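Local atomic coordinates of FrnE protein (Deinococcus radiodurans, PDB entry 5CO3), a protein that probably acts as a cytoplasmic disulfide oxidoreductase, a DsbA-like member of the thioredoxin clan. Residues S51-P56 against A107-A112. Numbering follows the deposited sequence.
Sequences SFELDP and ANTFLA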
# COMPACT_ATOMS: atom_id res chain seq x y z
N SER A 51 3.87 -6.14 0.28
CA SER A 51 2.81 -6.79 1.05
C SER A 51 3.01 -6.63 2.54
O SER A 51 4.12 -6.76 3.06
CB SER A 51 2.74 -8.27 0.70
OG SER A 51 2.66 -8.47 -0.70
N PHE A 52 1.91 -6.36 3.23
CA PHE A 52 1.88 -6.33 4.68
C PHE A 52 0.52 -6.86 5.10
O PHE A 52 -0.49 -6.50 4.50
CB PHE A 52 2.11 -4.91 5.21
CG PHE A 52 2.35 -4.84 6.69
CD1 PHE A 52 1.29 -4.87 7.58
CD2 PHE A 52 3.64 -4.71 7.19
CE1 PHE A 52 1.51 -4.79 8.94
CE2 PHE A 52 3.86 -4.62 8.55
CZ PHE A 52 2.79 -4.67 9.42
N GLU A 53 0.52 -7.75 6.09
CA GLU A 53 -0.72 -8.27 6.64
C GLU A 53 -0.85 -7.86 8.10
O GLU A 53 0.00 -8.21 8.91
CB GLU A 53 -0.77 -9.80 6.52
CG GLU A 53 -1.30 -10.29 5.18
CD GLU A 53 -1.25 -11.80 5.05
OE1 GLU A 53 -2.25 -12.48 5.39
OE2 GLU A 53 -0.20 -12.32 4.62
N LEU A 54 -1.90 -7.10 8.41
CA LEU A 54 -2.19 -6.76 9.79
C LEU A 54 -2.30 -8.01 10.64
O LEU A 54 -1.84 -8.04 11.78
CB LEU A 54 -3.48 -5.96 9.90
CG LEU A 54 -3.52 -4.63 9.16
CD1 LEU A 54 -4.88 -3.99 9.34
CD2 LEU A 54 -2.40 -3.72 9.66
N ASP A 55 -2.90 -9.05 10.08
CA ASP A 55 -3.11 -10.30 10.80
C ASP A 55 -2.96 -11.49 9.87
O ASP A 55 -3.94 -11.96 9.29
CB ASP A 55 -4.49 -10.30 11.46
CG ASP A 55 -4.74 -11.54 12.32
OD1 ASP A 55 -3.79 -12.31 12.61
OD2 ASP A 55 -5.90 -11.73 12.73
N PRO A 56 -1.72 -11.96 9.70
CA PRO A 56 -1.40 -13.08 8.81
C PRO A 56 -2.13 -14.36 9.22
O PRO A 56 -2.40 -15.21 8.38
CB PRO A 56 0.12 -13.25 8.98
CG PRO A 56 0.59 -11.98 9.61
CD PRO A 56 -0.54 -11.49 10.44
N ALA A 107 -11.80 -10.32 5.69
CA ALA A 107 -11.15 -11.43 5.00
C ALA A 107 -9.65 -11.45 5.25
O ALA A 107 -9.02 -10.39 5.40
CB ALA A 107 -11.43 -11.34 3.49
N ASN A 108 -9.08 -12.65 5.29
CA ASN A 108 -7.62 -12.81 5.24
C ASN A 108 -7.14 -12.28 3.89
O ASN A 108 -7.72 -12.64 2.87
CB ASN A 108 -7.24 -14.29 5.43
CG ASN A 108 -5.73 -14.50 5.47
OD1 ASN A 108 -5.04 -14.33 4.46
ND2 ASN A 108 -5.21 -14.89 6.63
N THR A 109 -6.11 -11.43 3.88
CA THR A 109 -5.69 -10.74 2.65
C THR A 109 -4.48 -11.35 1.92
O THR A 109 -3.97 -10.76 0.96
CB THR A 109 -5.36 -9.24 2.92
OG1 THR A 109 -4.34 -9.13 3.93
CG2 THR A 109 -6.62 -8.51 3.40
N PHE A 110 -4.06 -12.55 2.34
CA PHE A 110 -2.86 -13.18 1.78
C PHE A 110 -2.97 -13.37 0.26
O PHE A 110 -2.05 -12.99 -0.49
CB PHE A 110 -2.61 -14.53 2.47
CG PHE A 110 -1.30 -15.19 2.11
CD1 PHE A 110 -0.11 -14.47 2.13
CD2 PHE A 110 -1.24 -16.56 1.83
CE1 PHE A 110 1.10 -15.09 1.82
CE2 PHE A 110 -0.03 -17.17 1.53
CZ PHE A 110 1.14 -16.45 1.54
N LEU A 111 -4.09 -13.92 -0.19
CA LEU A 111 -4.32 -14.20 -1.61
C LEU A 111 -4.42 -12.91 -2.41
O LEU A 111 -3.92 -12.83 -3.54
CB LEU A 111 -5.58 -15.04 -1.81
CG LEU A 111 -5.49 -16.53 -1.50
CD1 LEU A 111 -6.88 -17.16 -1.45
CD2 LEU A 111 -4.59 -17.23 -2.53
N ALA A 112 -5.06 -11.89 -1.84
CA ALA A 112 -5.15 -10.58 -2.46
C ALA A 112 -3.76 -10.00 -2.67
O ALA A 112 -3.47 -9.45 -3.72
CB ALA A 112 -6.00 -9.67 -1.60
O HOH W 1 -4.49 -11.48 6.39
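E53 reaches from the loop that follows strand 45-51 to the start of helix 110-121, and its carboxylate illustrates how a single buried acid can join a loop to a helix start in a DsbA-like domain. The tight part of the contact gathers round this side chain. Its CG stands anti to the carbonyl carbon (chi1 -85°), beside the T109 hydroxyl and 3.5 Å from OG1, and the extended chain beyond it brings the carboxylate up to F110. There OE2 lies 3.3 Å from F110 CD1, approaching the ring obliquely, with the carboxylate and ring planes only 16° apart. R177 of helix 173-186 serves both partners, forming a salt bridge with E53 OE2 and a cation-pi contact with F110. The other oxygen, OE1, takes a bond of 2.6 Å from a water that also donates to D55 O and accepts from T109 N, so one molecule ties the acid to both backbones. T109 OG1 itself bonds to D19.

Toward P56 the contact loosens and becomes exposed. N108 ND2 reaches P56 O through a weak hydrogen bond (3.3 Å, 142°), its stronger partner being A58 O. The amide's other end turns to its own chain: OD1 accepts from F110 N at 2.9 Å, an Asx turn leading into the helix, which fixes the rotation of the amide.

With an alanine here in place of E53, R177 would lose this carboxylate and the bridging water one of its acceptors, which is likely to weaken the link between the loop and the helix start. Because E180 brings a second carboxylate close to OE2, R177 probably helps to offset the crowding of negative charge; the chemistry suggests a junction that relies less on direct bonds between the two segments than on a shared water and on R177, which meets both E53 and F110.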